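Afp3 (Serratia entomophila, PDB 6RBN) probably forms part of the contractile sheath around the inner tube of the anti-feeding prophage, a phage-tail-like injection system. Local coordinates at residues Gly45-Ile50 / Pro125-Pro130. Residues are numbered along the deposited sequence; the frame is centred on the assembly and turned at random.
Sequences GVITRI and PCYLYP
Thr48 and Leu128 meet as an antiparallel hydrogen-bonded pair, and they illustrate how a very short edge strand can be held by one pair of reciprocal bonds, to which Ile50 N adds weak ones to Pro125 O and Cys126 O. Leu128 N reaches Thr48 O at 3.0 Å, while Thr48 N donates to Leu128 O at 3.1 Å. On the face of Thr48 and Leu128 the packing is close: Ile50 CG1 lies 3.7 Å from Leu128 CD1, the two side chains crossing at about a right angle, and Tyr56 of helix 53-59 touches both. Ile47 splits its branches toward two tyrosines: with CG1 anti to the carbonyl carbon (chi1 -66°), that branch meets Tyr129 CD1 at 3.6 Å, whereas CG2, anti to the backbone N, meets Tyr127 CD1 at 3.8 Å. Strand 127-130 is the middle of a small mixed sheet, antiparallel to 48-49 here and parallel to 31-34 beyond, where backbone hydrogen bonds join Phe32 to Tyr127 and Tyr129. The looser, solvent side is that of the exposed Arg49 side chain and of Gly45 and Val46. Arg49, extended as far as NE, lays CG over one face of the Tyr127 ring; its guanidinium plane is turned 75° from that ring, and NH2 stands 3.6 Å from Pro125 CB. The Tyr127 hydroxyl is hydrogen-bonded to Glu152. At the far end, Gly45 brings its O to the edge of the Tyr129 ring.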
loop_
_atom_site.group_PDB
_atom_site.type_symbol
_atom_site.label_atom_id
_atom_site.label_comp_id
_atom_site.label_asym_id
_atom_site.label_seq_id
_atom_site.Cartn_x
_atom_site.Cartn_y
_atom_site.Cartn_z
ATOM N N GLY D 45 -49.366 -22.932 -57.487
ATOM C CA GLY D 45 -48.122 -23.228 -58.170
ATOM C C GLY D 45 -46.898 -22.676 -57.474
ATOM O O GLY D 45 -45.823 -22.592 -58.075
ATOM N N VAL D 46 -47.045 -22.292 -56.209
ATOM C CA VAL D 46 -45.942 -21.711 -55.454
ATOM C C VAL D 46 -45.588 -22.610 -54.278
ATOM O O VAL D 46 -46.267 -23.609 -54.017
ATOM C CB VAL D 46 -46.286 -20.292 -54.971
ATOM C CG1 VAL D 46 -46.516 -19.373 -56.154
ATOM C CG2 VAL D 46 -47.503 -20.324 -54.072
ATOM N N ILE D 47 -44.525 -22.258 -53.565
ATOM C CA ILE D 47 -44.054 -23.007 -52.408
ATOM C C ILE D 47 -44.470 -22.267 -51.146
ATOM O O ILE D 47 -44.164 -21.080 -50.986
ATOM C CB ILE D 47 -42.530 -23.199 -52.458
ATOM C CG1 ILE D 47 -42.146 -24.089 -53.637
ATOM C CG2 ILE D 47 -42.014 -23.773 -51.157
ATOM C CD1 ILE D 47 -40.668 -24.143 -53.899
ATOM N N THR D 48 -45.171 -22.963 -50.254
ATOM C CA THR D 48 -45.657 -22.382 -49.012
ATOM C C THR D 48 -44.991 -23.048 -47.818
ATOM O O THR D 48 -44.658 -24.234 -47.854
ATOM C CB THR D 48 -47.172 -22.521 -48.885
ATOM O OG1 THR D 48 -47.522 -23.909 -48.896
ATOM C CG2 THR D 48 -47.862 -21.827 -50.037
ATOM N N ARG D 49 -44.814 -22.273 -46.751
ATOM C CA ARG D 49 -44.227 -22.770 -45.516
ATOM C C ARG D 49 -45.330 -23.242 -44.579
ATOM O O ARG D 49 -46.313 -22.529 -44.358
ATOM C CB ARG D 49 -43.395 -21.682 -44.838
ATOM C CG ARG D 49 -42.664 -22.155 -43.604
ATOM C CD ARG D 49 -41.855 -21.044 -42.976
ATOM N NE ARG D 49 -41.129 -21.512 -41.803
ATOM C CZ ARG D 49 -41.629 -21.515 -40.572
ATOM N NH1 ARG D 49 -42.858 -21.076 -40.354
ATOM N NH2 ARG D 49 -40.898 -21.960 -39.561
ATOM N N ILE D 50 -45.166 -24.444 -44.033
ATOM C CA ILE D 50 -46.161 -25.074 -43.174
ATOM C C ILE D 50 -45.485 -25.327 -41.831
ATOM O O ILE D 50 -44.857 -26.370 -41.627
ATOM C CB ILE D 50 -46.710 -26.366 -43.787
ATOM C CG1 ILE D 50 -47.321 -26.070 -45.150
ATOM C CG2 ILE D 50 -47.779 -26.978 -42.918
ATOM C CD1 ILE D 50 -48.487 -25.117 -45.103
ATOM N N PRO D 125 -40.121 -26.904 -40.362
ATOM C CA PRO D 125 -40.810 -25.818 -41.082
ATOM C C PRO D 125 -41.517 -26.268 -42.353
ATOM O O PRO D 125 -42.435 -25.572 -42.803
ATOM C CB PRO D 125 -39.675 -24.825 -41.372
ATOM C CG PRO D 125 -38.641 -25.115 -40.334
ATOM C CD PRO D 125 -38.697 -26.600 -40.141
ATOM N N CYS D 126 -41.068 -27.365 -42.978
ATOM C CA CYS D 126 -41.852 -28.191 -43.901
ATOM C C CYS D 126 -42.462 -27.457 -45.098
ATOM O O CYS D 126 -43.673 -27.228 -45.128
ATOM C CB CYS D 126 -42.958 -28.904 -43.117
ATOM S SG CYS D 126 -43.848 -30.192 -44.015
ATOM N N TYR D 127 -41.643 -27.007 -46.040
ATOM C CA TYR D 127 -42.147 -26.389 -47.258
ATOM C C TYR D 127 -42.885 -27.408 -48.122
ATOM O O TYR D 127 -42.521 -28.584 -48.174
ATOM C CB TYR D 127 -41.005 -25.751 -48.051
ATOM C CG TYR D 127 -40.442 -24.523 -47.384
ATOM C CD1 TYR D 127 -41.028 -23.279 -47.569
ATOM C CD2 TYR D 127 -39.354 -24.613 -46.538
ATOM C CE1 TYR D 127 -40.527 -22.161 -46.950
ATOM C CE2 TYR D 127 -38.850 -23.502 -45.910
ATOM C CZ TYR D 127 -39.438 -22.277 -46.120
ATOM O OH TYR D 127 -38.931 -21.165 -45.496
ATOM N N LEU D 128 -43.949 -26.951 -48.781
ATOM C CA LEU D 128 -44.764 -27.796 -49.644
ATOM C C LEU D 128 -44.871 -27.182 -51.030
ATOM O O LEU D 128 -44.937 -25.960 -51.171
ATOM C CB LEU D 128 -46.177 -27.995 -49.097
ATOM C CG LEU D 128 -46.388 -28.689 -47.759
ATOM C CD1 LEU D 128 -47.875 -28.822 -47.510
ATOM C CD2 LEU D 128 -45.704 -30.031 -47.715
ATOM N N TYR D 129 -44.904 -28.037 -52.046
ATOM C CA TYR D 129 -45.154 -27.616 -53.424
ATOM C C TYR D 129 -46.258 -28.476 -54.015
ATOM O O TYR D 129 -45.998 -29.618 -54.434
ATOM C CB TYR D 129 -43.887 -27.722 -54.267
ATOM C CG TYR D 129 -44.076 -27.274 -55.695
ATOM C CD1 TYR D 129 -44.217 -25.930 -56.004
ATOM C CD2 TYR D 129 -44.105 -28.193 -56.735
ATOM C CE1 TYR D 129 -44.388 -25.513 -57.304
ATOM C CE2 TYR D 129 -44.274 -27.784 -58.039
ATOM C CZ TYR D 129 -44.415 -26.443 -58.314
ATOM O OH TYR D 129 -44.585 -26.027 -59.611
ATOM N N PRO D 130 -47.501 -27.988 -54.068
ATOM C CA PRO D 130 -48.586 -28.787 -54.653
ATOM C C PRO D 130 -48.471 -28.922 -56.165
ATOM O O PRO D 130 -48.525 -27.936 -56.904
ATOM C CB PRO D 130 -49.845 -28.018 -54.245
ATOM C CG PRO D 130 -49.388 -26.629 -54.029
ATOM C CD PRO D 130 -47.992 -26.720 -53.501
#